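Local coordinates for mobilization protein A (Pseudomonas aeruginosa, PDB 2NS6) that nicks one DNA strand at the plasmid transfer origin, oriT, and locally unwinds the DNA as the relaxase of the conjugative relaxosome, at residues A41-M46 and P105-I110; K72-A77 and C120-S125; G100-P105 and E126-G131; Y3-K8 and E166-A171; V80-D85 and R178-A183. One frame throughout, in Å; residues are numbered along the deposited sequence.

In the fold
The five contacts are spread over a five-stranded antiparallel sheet and the two long helices on one of its faces. Interactions 1 and 2 are strand pairings in that sheet, their centres about 10 Å apart, joined where Ala109 O meets His121 N at 2.8 Å. His121 of interaction 2 binds the manganese held by three histidines; His45 of interaction 1 binds a separate one. Interaction 3 ties the loops at one end of the sheet and touches both strand pairings. Interaction 4 sets helix 164-181 against the edge strand 5-10, and interaction 5, centred about 19 Å from it, holds the far end of that helix. Interactions 3 and 5 stand farthest apart, centres about 28 Å.

Interaction 1 of 5, residues A41-M46 and P105-I110; sequences AESGHM and PYTLAI. With MN (manganese (II) ion), chain C.
The edge of the relaxase sheet and a manganese site come together here, where Glu42 of strand 38-44 pairs with Leu108 of strand 106-113 and His45, just past the strand, binds the ion. Two backbone bonds join that pair, the shorter from Leu108 N to Glu42 O at 2.7 Å. On the face carrying Glu42, its CG packs on Leu108 CG at 3.4 Å, while its carboxylate uses the anti lone pair of OE1 to accept from Tyr106 OH at 2.8 Å. OE2 is taken by Ser92 and His40. Tyr106 lies flat beneath the opposing backbone, Gly44 N sitting over the ring centre; glycine suits this place because a side chain there would run into the ring. In this antiparallel pairing the ring edge is turned to the face of His45, an offset edge-to-face pair with planes at 74°. His45 gives NE2 to the manganese at 2.4 Å, and its ND1 is hydrogen-bonded to the carbonyl of Leu104, which fixes the ring's rotation. Gln96, the other protein ligand, is weakly hydrogen-bonded to Tyr106 OH. On the opposite face Ser43 OG and Thr107 OG1 share a hydrogen bond of 2.6 Å, and Trp57 hydrogen-bonds to the same threonine oxygen.

Interaction 2 of 5, residues K72-A77 and C120-S125; sequences KEVEFA and CHLMIS. With MN (manganese (II) ion), chain B.
Phe76 carries CG between its backbone N and carbonyl carbon (chi1 45°), whereas Cys120 turns SG anti to its own N (chi1 179°), and these settings lay the cysteine against the ring. The two belong to neighbouring antiparallel strands in the middle of the relaxase sheet, 71-77 and 117-124, whose hydrogen-bonded pairs are Lys72-Ile124, Val74-Leu122 and Phe76-Cys120. Six backbone bonds hold them; the bond from Val74 N to Leu122 O is 2.7 Å long. On the face of Val74, Phe76, Cys120 and Leu122, Cys120 CB stands over the Phe76 ring, 3.7 Å from its centroid, and Cys120 SG approaches obliquely, 3.3 Å from Phe76 CZ. Leu122 CB meets the edge of that ring, and Val74 adds a branched residue of strand-favouring shape, its CB 4.2 Å from Leu122 CD1. Phe94 and Trp172 also meet the phenylalanine from the helices that cover this face.

The face that carries Glu73, Glu75, His121 and Met123 also carries the metal. Glu73 and Glu75 lie alongside His121 and point the same way, their carboxylate planes turned about 50° from the ring. Glu73 OE2, however, is paired with Lys21. Histidine suits the place because its NE2 binds the manganese at 2.4 Å, together with His111 and His119. From Glu75, CG lies over one ring face near the rim, and OE1 comes to 3.3 Å from His121 CE1.

Interaction 3 of 5, residues G100-P105 and E126-G131; sequences GAERLP and ERINDG
Asn129 meets the backbone of Arg103, with Ile128 and Glu102 alongside, and together they bury most of the surface. The amide Asn129 N reaches Arg103 O at 3.2 Å, standing well above the carbonyl plane, and has a weak second bond to Glu102 O. Its CB rests on the same Arg103 oxygen. The side chain is turned with CG anti to N (chi1 -170°), and OD1 accepts from Gly131 N at 2.8 Å. This is an Asx turn, in a loop that follows strand 117-124 and lies against the one preceding strand 106-113. Glycine fits position 131, whose backbone angles would jam a CB against the preceding carbonyl. Asn129 ND2 hydrogen-bonds to His45 O, tying the turn to that metal-binding residue, just past strand 38-44. Ile128 sends CG2 to Glu102 O and CD1 to Glu102 OE2, each at 3.4 Å; Glu102 OE1 hydrogen-bonds to Thr156. Leu104 CD2 packs on Arg127 O at 3.4 Å, and a water bridges Arg103 NH1 to Asn129 O.

Interaction 4 of 5, residues Y3-K8 and E166-A171; sequences YHLTAK and EQTREA
Strand 5-8 and the helix segment 166-171 run at 142° to each other, their axes 8.9 Å apart at closest approach, where Leu5 faces Arg169. This is helix-on-sheet packing: helix 164-181 lies over the edge strand of the antiparallel relaxase sheet. Arginine suits the border of such a contact: its aliphatic part lies on the strand while its charged end takes backbone oxygen. The chain of Arg169, extended from CG to NE, leads CG past Leu5 CD2 at 4.1 Å and brings the guanidinium side-on to Leu5 O. Both NE, at 2.8 Å, and NH2, at 2.9 Å, donate to that single oxygen, which lies close to the guanidinium plane and fixes the group's rotation. NH1 forms a salt bridge with Glu166 OE1, its hydrogen bond weakly angled. Leu5 points toward the helix and joins the core with Phe94 and Trp172; the Leu5 and Thr168 side chains cross at about a right angle, Leu5 CD1 lying 4.0 Å from Thr168 CG2. Thr168 turns its hydroxyl back to Trp164 O, leaving the methyl for leucine. The His4 ring runs alongside the guanidinium, planes 44° apart, its CE1 over one face, 3.3 Å from Arg169 NH2.

Interaction 5 of 5, residues V80-D85 and R178-A183; sequences VELTLD and RALERA
Leu82 and Leu180 cross at about a right angle, so that a methyl of one presses on a methyl of the other and the chains do not run alongside. The contact is plain hydrophobic packing between the turn leading into helix 84-99 and the C-terminal end of helix 164-181, the two long helices on the same face of the sheet. Leu82 CD1 makes the closest approaches: it lies 3.5 Å from Leu180 CD2 and 3.9 Å from Ala183 CB, while the other branch, CD2, reaches Ala179 CB at 4.2 Å. Small alanines suit the two positions because a single methyl lets the leucine come close to the helix backbone, with CD1 4.1 Å from Ala179 O. Leu82 is buried and also touches Gln87 and Leu90 of helix 84-99, so it serves both helices at once. Its first torsion lies away from the usual staggered values (chi1 -105°), which places the branched end against the helix.

The turn it occupies ends just before Thr83, the N-cap of helix 84-99. Leu180 also touches Tyr3 and Pro79. Glu81, bent at chi2, crosses Leu180 at about a right angle as well, with its OE2 4.1 Å from Leu180 CD2.

Interaction 1 of 5, residues A41-M46 and P105-I110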
# COMPACT_ATOMS: atom_id res chain seq x y z
N ALA A 41 -6.03 -8.45 -5.40
CA ALA A 41 -4.87 -7.57 -5.47
C ALA A 41 -5.26 -6.33 -6.26
O ALA A 41 -6.06 -6.41 -7.18
CB ALA A 41 -3.71 -8.28 -6.13
N GLU A 42 -4.70 -5.18 -5.88
CA GLU A 42 -4.96 -3.92 -6.57
C GLU A 42 -3.92 -2.87 -6.15
O GLU A 42 -3.37 -2.93 -5.05
CB GLU A 42 -6.36 -3.37 -6.25
CG GLU A 42 -6.56 -2.92 -4.80
CD GLU A 42 -7.83 -2.09 -4.60
OE1 GLU A 42 -7.74 -0.84 -4.62
OE2 GLU A 42 -8.91 -2.68 -4.42
N SER A 43 -3.65 -1.94 -7.05
CA SER A 43 -2.71 -0.85 -6.77
C SER A 43 -3.44 0.40 -7.24
O SER A 43 -4.48 0.30 -7.89
CB SER A 43 -1.40 -1.01 -7.56
OG SER A 43 -0.71 -2.19 -7.17
N GLY A 44 -2.92 1.57 -6.89
CA GLY A 44 -3.57 2.80 -7.31
C GLY A 44 -2.59 3.96 -7.27
O GLY A 44 -1.46 3.80 -6.81
N HIS A 45 -3.01 5.12 -7.77
CA HIS A 45 -2.18 6.32 -7.76
C HIS A 45 -0.82 6.18 -8.43
O HIS A 45 0.09 6.95 -8.12
CB HIS A 45 -1.96 6.78 -6.32
CG HIS A 45 -3.23 6.95 -5.55
ND1 HIS A 45 -3.34 6.61 -4.22
CD2 HIS A 45 -4.46 7.38 -5.93
CE1 HIS A 45 -4.58 6.83 -3.81
NE2 HIS A 45 -5.28 7.30 -4.83
N MET A 46 -0.68 5.23 -9.36
CA MET A 46 0.60 5.04 -10.05
C MET A 46 0.86 6.11 -11.12
O MET A 46 -0.02 6.45 -11.91
CB MET A 46 0.63 3.66 -10.72
CG MET A 46 0.73 2.50 -9.76
SD MET A 46 2.23 2.57 -8.75
CE MET A 46 1.87 1.30 -7.54
N PRO A 105 1.17 6.32 -4.17
CA PRO A 105 1.07 5.05 -4.89
C PRO A 105 1.02 3.92 -3.86
O PRO A 105 1.64 4.02 -2.80
CB PRO A 105 2.34 5.01 -5.73
CG PRO A 105 2.61 6.49 -6.00
CD PRO A 105 2.33 7.10 -4.64
N TYR A 106 0.28 2.86 -4.16
CA TYR A 106 0.18 1.75 -3.24
C TYR A 106 -0.18 0.49 -3.99
O TYR A 106 -0.63 0.54 -5.12
CB TYR A 106 -0.91 2.01 -2.18
CG TYR A 106 -2.33 1.85 -2.70
CD1 TYR A 106 -2.94 0.60 -2.76
CD2 TYR A 106 -3.03 2.95 -3.18
CE1 TYR A 106 -4.23 0.45 -3.28
CE2 TYR A 106 -4.31 2.82 -3.71
CZ TYR A 106 -4.91 1.57 -3.76
OH TYR A 106 -6.16 1.45 -4.31
N THR A 107 0.04 -0.64 -3.32
CA THR A 107 -0.30 -1.95 -3.84
C THR A 107 -0.80 -2.72 -2.62
O THR A 107 -0.18 -2.68 -1.55
CB THR A 107 0.93 -2.69 -4.43
OG1 THR A 107 1.37 -2.01 -5.61
CG2 THR A 107 0.57 -4.12 -4.80
N LEU A 108 -1.93 -3.39 -2.77
CA LEU A 108 -2.48 -4.15 -1.66
C LEU A 108 -2.91 -5.52 -2.16
O LEU A 108 -3.23 -5.70 -3.33
CB LEU A 108 -3.68 -3.43 -1.04
CG LEU A 108 -5.01 -3.38 -1.79
CD1 LEU A 108 -5.82 -4.63 -1.49
CD2 LEU A 108 -5.80 -2.15 -1.35
N ALA A 109 -2.93 -6.47 -1.25
CA ALA A 109 -3.34 -7.81 -1.62
C ALA A 109 -4.10 -8.38 -0.42
O ALA A 109 -3.78 -8.07 0.73
CB ALA A 109 -2.11 -8.66 -1.94
N ILE A 110 -5.12 -9.17 -0.70
CA ILE A 110 -5.90 -9.82 0.35
C ILE A 110 -5.48 -11.29 0.34
O ILE A 110 -5.41 -11.91 -0.72
CB ILE A 110 -7.44 -9.74 0.06
CG1 ILE A 110 -7.94 -8.31 0.33
CG2 ILE A 110 -8.19 -10.75 0.93
CD1 ILE A 110 -9.40 -8.07 -0.08
MN MN C . -7.54 8.00 -5.15
O HOH W 1 -7.84 10.14 -3.88

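Interaction 2 of 5, residues K72-A77 and C120-S125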
# COMPACT_ATOMS: atom_id res chain seq x y z
N LYS A 72 5.89 1.87 3.29
CA LYS A 72 5.35 1.65 4.62
C LYS A 72 4.38 0.48 4.45
O LYS A 72 3.35 0.61 3.78
CB LYS A 72 4.60 2.89 5.10
CG LYS A 72 4.01 2.80 6.51
CD LYS A 72 5.09 2.78 7.57
CE LYS A 72 4.51 2.85 8.98
NZ LYS A 72 3.95 4.20 9.29
N GLU A 73 4.71 -0.65 5.05
CA GLU A 73 3.88 -1.84 4.97
C GLU A 73 2.89 -1.90 6.12
O GLU A 73 3.27 -1.82 7.28
CB GLU A 73 4.77 -3.09 5.00
CG GLU A 73 4.01 -4.40 5.13
CD GLU A 73 4.91 -5.60 4.92
OE1 GLU A 73 5.96 -5.67 5.61
OE2 GLU A 73 4.58 -6.46 4.08
N VAL A 74 1.62 -2.05 5.78
CA VAL A 74 0.58 -2.13 6.79
C VAL A 74 -0.12 -3.48 6.66
O VAL A 74 -0.35 -3.96 5.55
CB VAL A 74 -0.46 -1.00 6.61
CG1 VAL A 74 -1.49 -1.07 7.73
CG2 VAL A 74 0.23 0.35 6.61
N GLU A 75 -0.44 -4.10 7.80
CA GLU A 75 -1.12 -5.39 7.81
C GLU A 75 -2.31 -5.37 8.75
O GLU A 75 -2.19 -4.96 9.91
CB GLU A 75 -0.17 -6.52 8.23
CG GLU A 75 -0.74 -7.90 7.92
CD GLU A 75 0.22 -9.03 8.27
OE1 GLU A 75 1.44 -8.88 8.07
OE2 GLU A 75 -0.27 -10.09 8.74
N PHE A 76 -3.46 -5.82 8.27
CA PHE A 76 -4.66 -5.84 9.10
C PHE A 76 -5.56 -7.04 8.81
O PHE A 76 -5.71 -7.45 7.66
CB PHE A 76 -5.44 -4.53 8.93
CG PHE A 76 -5.60 -4.08 7.50
CD1 PHE A 76 -4.54 -3.49 6.82
CD2 PHE A 76 -6.80 -4.26 6.83
CE1 PHE A 76 -4.68 -3.07 5.50
CE2 PHE A 76 -6.96 -3.84 5.51
CZ PHE A 76 -5.89 -3.26 4.84
N ALA A 77 -6.13 -7.60 9.87
CA ALA A 77 -7.02 -8.75 9.73
C ALA A 77 -8.36 -8.29 9.17
O ALA A 77 -8.79 -7.16 9.43
CB ALA A 77 -7.22 -9.43 11.09
N CYS A 120 -5.06 -8.52 5.04
CA CYS A 120 -4.63 -7.67 3.94
C CYS A 120 -3.24 -7.07 4.11
O CYS A 120 -2.90 -6.55 5.17
CB CYS A 120 -5.65 -6.53 3.77
SG CYS A 120 -5.24 -5.37 2.45
N HIS A 121 -2.41 -7.17 3.07
CA HIS A 121 -1.07 -6.60 3.10
C HIS A 121 -1.15 -5.35 2.23
O HIS A 121 -1.66 -5.41 1.12
CB HIS A 121 -0.03 -7.57 2.52
CG HIS A 121 0.24 -8.76 3.38
ND1 HIS A 121 1.23 -8.77 4.34
CD2 HIS A 121 -0.34 -9.98 3.43
CE1 HIS A 121 1.24 -9.95 4.94
NE2 HIS A 121 0.30 -10.70 4.40
N LEU A 122 -0.68 -4.22 2.73
CA LEU A 122 -0.75 -2.99 1.96
C LEU A 122 0.54 -2.20 2.05
O LEU A 122 0.97 -1.82 3.14
CB LEU A 122 -1.94 -2.15 2.46
CG LEU A 122 -2.35 -0.78 1.90
CD1 LEU A 122 -1.78 0.27 2.81
CD2 LEU A 122 -1.92 -0.59 0.47
N MET A 123 1.19 -2.00 0.91
CA MET A 123 2.42 -1.23 0.91
C MET A 123 2.15 0.13 0.30
O MET A 123 1.54 0.25 -0.77
CB MET A 123 3.55 -1.98 0.18
CG MET A 123 3.16 -2.73 -1.06
SD MET A 123 4.39 -4.03 -1.55
CE MET A 123 5.81 -3.02 -2.10
N ILE A 124 2.58 1.16 1.03
CA ILE A 124 2.38 2.54 0.64
C ILE A 124 3.68 3.26 0.39
O ILE A 124 4.58 3.26 1.23
CB ILE A 124 1.66 3.31 1.75
CG1 ILE A 124 0.44 2.52 2.21
CG2 ILE A 124 1.27 4.69 1.26
CD1 ILE A 124 -0.34 3.20 3.30
N SER A 125 3.78 3.88 -0.79
CA SER A 125 4.96 4.65 -1.16
C SER A 125 4.73 6.06 -0.65
O SER A 125 3.69 6.67 -0.93
CB SER A 125 5.11 4.68 -2.68
OG SER A 125 6.08 5.64 -3.07
MN MN B . -0.24 -13.02 4.20
O HOH W 2 -0.64 -15.36 4.20

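Interaction 3 of 5, residues G100-P105 and E126-G131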
# COMPACT_ATOMS: atom_id res chain seq x y z
N GLY A 100 -5.49 8.31 -0.34
CA GLY A 100 -6.32 9.11 -1.23
C GLY A 100 -6.16 10.62 -1.27
O GLY A 100 -6.32 11.24 -2.32
N ALA A 101 -5.85 11.22 -0.12
CA ALA A 101 -5.68 12.66 -0.05
C ALA A 101 -4.49 13.10 -0.90
O ALA A 101 -4.63 13.94 -1.79
CB ALA A 101 -5.45 13.06 1.40
N GLU A 102 -3.33 12.52 -0.64
CA GLU A 102 -2.10 12.86 -1.34
C GLU A 102 -1.72 11.95 -2.50
O GLU A 102 -0.61 12.04 -3.02
CB GLU A 102 -0.93 12.89 -0.34
CG GLU A 102 -1.17 13.82 0.84
CD GLU A 102 0.05 13.95 1.72
OE1 GLU A 102 0.33 13.04 2.52
OE2 GLU A 102 0.74 14.98 1.61
N ARG A 103 -2.65 11.09 -2.90
CA ARG A 103 -2.43 10.14 -3.98
C ARG A 103 -1.09 9.44 -3.91
O ARG A 103 -0.25 9.54 -4.81
CB ARG A 103 -2.60 10.80 -5.34
CG ARG A 103 -4.04 11.14 -5.61
CD ARG A 103 -4.25 11.57 -7.02
NE ARG A 103 -5.66 11.76 -7.31
CZ ARG A 103 -6.12 12.73 -8.09
NH1 ARG A 103 -5.27 13.59 -8.64
NH2 ARG A 103 -7.43 12.84 -8.30
N LEU A 104 -0.90 8.72 -2.80
CA LEU A 104 0.32 7.97 -2.56
C LEU A 104 0.20 6.64 -3.31
O LEU A 104 -0.78 5.91 -3.13
CB LEU A 104 0.48 7.70 -1.06
CG LEU A 104 0.42 8.92 -0.13
CD1 LEU A 104 0.44 8.47 1.32
CD2 LEU A 104 1.57 9.85 -0.42
N PRO A 105 1.17 6.32 -4.17
CA PRO A 105 1.07 5.05 -4.89
C PRO A 105 1.02 3.92 -3.86
O PRO A 105 1.64 4.02 -2.80
CB PRO A 105 2.34 5.01 -5.73
CG PRO A 105 2.61 6.49 -6.00
CD PRO A 105 2.33 7.10 -4.64
N GLU A 126 5.69 6.59 0.11
CA GLU A 126 5.56 7.93 0.66
C GLU A 126 5.99 9.03 -0.29
O GLU A 126 6.78 9.90 0.06
CB GLU A 126 6.34 8.02 1.98
CG GLU A 126 5.68 7.26 3.11
CD GLU A 126 6.65 6.96 4.23
OE1 GLU A 126 6.34 7.29 5.39
OE2 GLU A 126 7.72 6.39 3.95
N ARG A 127 5.44 8.97 -1.50
CA ARG A 127 5.71 9.95 -2.55
C ARG A 127 4.36 10.47 -3.00
O ARG A 127 3.44 9.70 -3.28
CB ARG A 127 6.42 9.30 -3.74
CG ARG A 127 7.83 8.81 -3.42
CD ARG A 127 8.83 9.97 -3.48
NE ARG A 127 10.16 9.59 -3.03
CZ ARG A 127 11.25 10.32 -3.22
NH1 ARG A 127 11.16 11.47 -3.87
NH2 ARG A 127 12.42 9.91 -2.76
N ILE A 128 4.23 11.79 -3.08
CA ILE A 128 2.99 12.43 -3.47
C ILE A 128 2.84 12.51 -4.98
O ILE A 128 3.65 13.15 -5.66
CB ILE A 128 2.94 13.85 -2.87
CG1 ILE A 128 3.07 13.77 -1.35
CG2 ILE A 128 1.65 14.55 -3.28
CD1 ILE A 128 3.27 15.10 -0.66
N ASN A 129 1.81 11.87 -5.51
CA ASN A 129 1.60 11.94 -6.94
C ASN A 129 0.85 13.23 -7.26
O ASN A 129 -0.36 13.32 -7.04
CB ASN A 129 0.81 10.75 -7.46
CG ASN A 129 0.80 10.69 -8.98
OD1 ASN A 129 1.01 11.70 -9.65
ND2 ASN A 129 0.53 9.51 -9.52
N ASP A 130 1.57 14.22 -7.76
CA ASP A 130 0.99 15.51 -8.11
C ASP A 130 0.49 15.56 -9.55
O ASP A 130 0.11 16.63 -10.04
CB ASP A 130 2.01 16.63 -7.89
CG ASP A 130 3.37 16.31 -8.50
OD1 ASP A 130 3.44 15.46 -9.40
OD2 ASP A 130 4.37 16.93 -8.09
N GLY A 131 0.48 14.42 -10.23
CA GLY A 131 0.01 14.39 -11.60
C GLY A 131 1.03 14.88 -12.62
O GLY A 131 0.72 14.97 -13.81
O HOH W 3 -2.50 13.69 -9.02

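Interaction 4 of 5, residues Y3-K8 and E166-A171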
# COMPACT_ATOMS: atom_id res chain seq x y z
N TYR A 3 -9.91 -6.14 15.12
CA TYR A 3 -9.19 -6.59 13.95
C TYR A 3 -7.85 -5.89 13.99
O TYR A 3 -7.69 -4.79 13.46
CB TYR A 3 -9.97 -6.25 12.67
CG TYR A 3 -11.34 -6.88 12.68
CD1 TYR A 3 -12.48 -6.13 12.99
CD2 TYR A 3 -11.50 -8.26 12.48
CE1 TYR A 3 -13.73 -6.72 13.11
CE2 TYR A 3 -12.75 -8.87 12.60
CZ TYR A 3 -13.86 -8.09 12.92
OH TYR A 3 -15.09 -8.69 13.08
N HIS A 4 -6.89 -6.55 14.63
CA HIS A 4 -5.55 -6.02 14.82
C HIS A 4 -4.88 -5.51 13.54
O HIS A 4 -5.06 -6.07 12.46
CB HIS A 4 -4.68 -7.07 15.50
CG HIS A 4 -3.40 -6.53 16.05
ND1 HIS A 4 -3.33 -5.32 16.71
CD2 HIS A 4 -2.15 -7.04 16.07
CE1 HIS A 4 -2.09 -5.10 17.11
NE2 HIS A 4 -1.35 -6.13 16.73
N LEU A 5 -4.10 -4.44 13.70
CA LEU A 5 -3.38 -3.83 12.59
C LEU A 5 -1.98 -3.46 13.05
O LEU A 5 -1.81 -2.91 14.14
CB LEU A 5 -4.13 -2.59 12.11
CG LEU A 5 -3.51 -1.73 11.00
CD1 LEU A 5 -4.62 -0.99 10.25
CD2 LEU A 5 -2.52 -0.74 11.59
N THR A 6 -0.98 -3.76 12.23
CA THR A 6 0.41 -3.43 12.56
C THR A 6 1.00 -2.68 11.38
O THR A 6 0.37 -2.56 10.34
CB THR A 6 1.25 -4.69 12.82
OG1 THR A 6 1.24 -5.51 11.65
CG2 THR A 6 0.69 -5.50 14.00
N ALA A 7 2.23 -2.20 11.54
CA ALA A 7 2.87 -1.46 10.46
C ALA A 7 4.38 -1.37 10.65
O ALA A 7 4.87 -1.40 11.77
CB ALA A 7 2.28 -0.06 10.37
N LYS A 8 5.11 -1.27 9.54
CA LYS A 8 6.56 -1.16 9.56
C LYS A 8 7.07 -0.58 8.23
O LYS A 8 6.40 -0.70 7.21
CB LYS A 8 7.21 -2.52 9.81
CG LYS A 8 6.76 -3.61 8.86
CD LYS A 8 7.64 -4.84 8.97
CE LYS A 8 7.67 -5.37 10.39
NZ LYS A 8 6.29 -5.62 10.89
N GLU A 166 -1.96 4.45 16.21
CA GLU A 166 -3.25 4.28 16.87
C GLU A 166 -4.37 4.95 16.09
O GLU A 166 -5.49 4.44 16.01
CB GLU A 166 -3.18 4.80 18.31
CG GLU A 166 -2.20 3.98 19.16
CD GLU A 166 -2.68 2.54 19.35
OE1 GLU A 166 -1.82 1.65 19.55
OE2 GLU A 166 -3.91 2.30 19.32
N GLN A 167 -4.07 6.11 15.49
CA GLN A 167 -5.06 6.81 14.69
C GLN A 167 -5.47 5.93 13.51
O GLN A 167 -6.62 5.93 13.09
CB GLN A 167 -4.47 8.12 14.15
CG GLN A 167 -4.81 9.35 14.98
CD GLN A 167 -3.93 10.54 14.62
OE1 GLN A 167 -3.54 10.72 13.46
NE2 GLN A 167 -3.63 11.38 15.62
N THR A 168 -4.52 5.17 12.98
CA THR A 168 -4.82 4.30 11.85
C THR A 168 -5.67 3.13 12.34
O THR A 168 -6.62 2.71 11.69
CB THR A 168 -3.51 3.82 11.19
OG1 THR A 168 -2.77 4.98 10.75
CG2 THR A 168 -3.80 2.94 9.98
N ARG A 169 -5.34 2.63 13.53
CA ARG A 169 -6.08 1.54 14.13
C ARG A 169 -7.52 1.97 14.41
O ARG A 169 -8.45 1.21 14.17
CB ARG A 169 -5.39 1.10 15.43
CG ARG A 169 -4.15 0.29 15.16
CD ARG A 169 -3.38 0.00 16.42
NE ARG A 169 -2.32 -0.95 16.14
CZ ARG A 169 -1.40 -1.34 17.02
NH1 ARG A 169 -1.41 -0.84 18.25
NH2 ARG A 169 -0.48 -2.22 16.67
N GLU A 170 -7.70 3.20 14.89
CA GLU A 170 -9.04 3.69 15.16
C GLU A 170 -9.79 3.86 13.85
O GLU A 170 -10.99 3.63 13.76
CB GLU A 170 -8.99 5.04 15.88
CG GLU A 170 -10.37 5.57 16.25
CD GLU A 170 -10.32 6.96 16.86
OE1 GLU A 170 -11.39 7.45 17.29
OE2 GLU A 170 -9.22 7.56 16.91
N ALA A 171 -9.06 4.27 12.81
CA ALA A 171 -9.65 4.45 11.49
C ALA A 171 -10.06 3.10 10.93
O ALA A 171 -11.17 2.94 10.41
CB ALA A 171 -8.66 5.14 10.57

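Interaction 5 of 5, residues V80-D85 and R178-A183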
# COMPACT_ATOMS: atom_id res chain seq x y z
N VAL A 80 -14.14 -12.16 9.26
CA VAL A 80 -14.49 -13.43 8.59
C VAL A 80 -15.94 -13.55 8.16
O VAL A 80 -16.25 -14.31 7.25
CB VAL A 80 -14.18 -14.66 9.48
CG1 VAL A 80 -12.71 -15.05 9.36
CG2 VAL A 80 -14.52 -14.36 10.93
N GLU A 81 -16.83 -12.81 8.81
CA GLU A 81 -18.26 -12.86 8.49
C GLU A 81 -18.54 -12.25 7.12
O GLU A 81 -19.47 -12.67 6.43
CB GLU A 81 -19.07 -12.10 9.54
CG GLU A 81 -18.77 -12.46 11.00
CD GLU A 81 -18.00 -11.36 11.72
OE1 GLU A 81 -16.84 -11.08 11.33
OE2 GLU A 81 -18.55 -10.78 12.68
N LEU A 82 -17.75 -11.26 6.74
CA LEU A 82 -17.91 -10.56 5.47
C LEU A 82 -17.66 -11.47 4.27
O LEU A 82 -16.86 -12.39 4.33
CB LEU A 82 -16.97 -9.34 5.43
CG LEU A 82 -17.53 -7.92 5.62
CD1 LEU A 82 -18.64 -7.88 6.65
CD2 LEU A 82 -16.39 -6.98 6.01
N THR A 83 -18.37 -11.22 3.17
CA THR A 83 -18.17 -12.01 1.97
C THR A 83 -16.92 -11.47 1.31
O THR A 83 -16.43 -10.40 1.68
CB THR A 83 -19.34 -11.87 0.98
OG1 THR A 83 -19.37 -10.54 0.45
CG2 THR A 83 -20.67 -12.17 1.67
N LEU A 84 -16.40 -12.19 0.32
CA LEU A 84 -15.20 -11.75 -0.37
C LEU A 84 -15.40 -10.37 -1.01
O LEU A 84 -14.53 -9.51 -0.90
CB LEU A 84 -14.78 -12.78 -1.41
CG LEU A 84 -13.63 -12.37 -2.33
CD1 LEU A 84 -12.41 -12.00 -1.50
CD2 LEU A 84 -13.30 -13.51 -3.29
N ASP A 85 -16.53 -10.16 -1.67
CA ASP A 85 -16.80 -8.87 -2.30
C ASP A 85 -16.80 -7.76 -1.25
O ASP A 85 -16.28 -6.67 -1.48
CB ASP A 85 -18.14 -8.87 -3.04
CG ASP A 85 -18.14 -9.79 -4.24
OD1 ASP A 85 -17.04 -10.13 -4.73
OD2 ASP A 85 -19.24 -10.16 -4.71
N ARG A 178 -18.19 -0.21 10.49
CA ARG A 178 -19.19 0.32 9.57
C ARG A 178 -19.59 -0.74 8.54
O ARG A 178 -20.78 -0.96 8.31
CB ARG A 178 -18.63 1.56 8.85
CG ARG A 178 -19.62 2.24 7.93
CD ARG A 178 -18.96 2.77 6.67
NE ARG A 178 -18.39 1.70 5.85
CZ ARG A 178 -17.15 1.24 5.97
NH1 ARG A 178 -16.72 0.26 5.18
NH2 ARG A 178 -16.32 1.78 6.85
N ALA A 179 -18.60 -1.39 7.93
CA ALA A 179 -18.86 -2.41 6.92
C ALA A 179 -19.67 -3.58 7.47
O ALA A 179 -20.49 -4.17 6.77
CB ALA A 179 -17.54 -2.93 6.36
N LEU A 180 -19.41 -3.92 8.73
CA LEU A 180 -20.10 -5.02 9.38
C LEU A 180 -21.58 -4.74 9.56
O LEU A 180 -22.42 -5.57 9.19
CB LEU A 180 -19.46 -5.31 10.74
CG LEU A 180 -18.18 -6.16 10.67
CD1 LEU A 180 -17.51 -6.24 12.05
CD2 LEU A 180 -18.55 -7.54 10.18
N GLU A 181 -21.92 -3.58 10.12
CA GLU A 181 -23.33 -3.28 10.34
C GLU A 181 -24.14 -3.16 9.05
O GLU A 181 -25.25 -3.68 8.98
CB GLU A 181 -23.50 -2.02 11.20
CG GLU A 181 -23.07 -0.73 10.57
CD GLU A 181 -23.65 0.48 11.30
OE1 GLU A 181 -24.89 0.61 11.37
OE2 GLU A 181 -22.85 1.31 11.81
N ARG A 182 -23.61 -2.49 8.03
CA ARG A 182 -24.38 -2.38 6.80
C ARG A 182 -24.39 -3.70 6.05
O ARG A 182 -25.00 -3.82 4.99
CB ARG A 182 -23.87 -1.26 5.91
CG ARG A 182 -22.64 -1.58 5.12
CD ARG A 182 -22.62 -0.72 3.87
NE ARG A 182 -21.25 -0.48 3.43
CZ ARG A 182 -20.39 0.27 4.10
NH1 ARG A 182 -20.76 0.85 5.23
NH2 ARG A 182 -19.15 0.42 3.65
N ALA A 183 -23.71 -4.70 6.60
CA ALA A 183 -23.68 -6.02 5.98
C ALA A 183 -24.66 -6.92 6.75
O ALA A 183 -24.79 -8.11 6.46
CB ALA A 183 -22.27 -6.61 6.03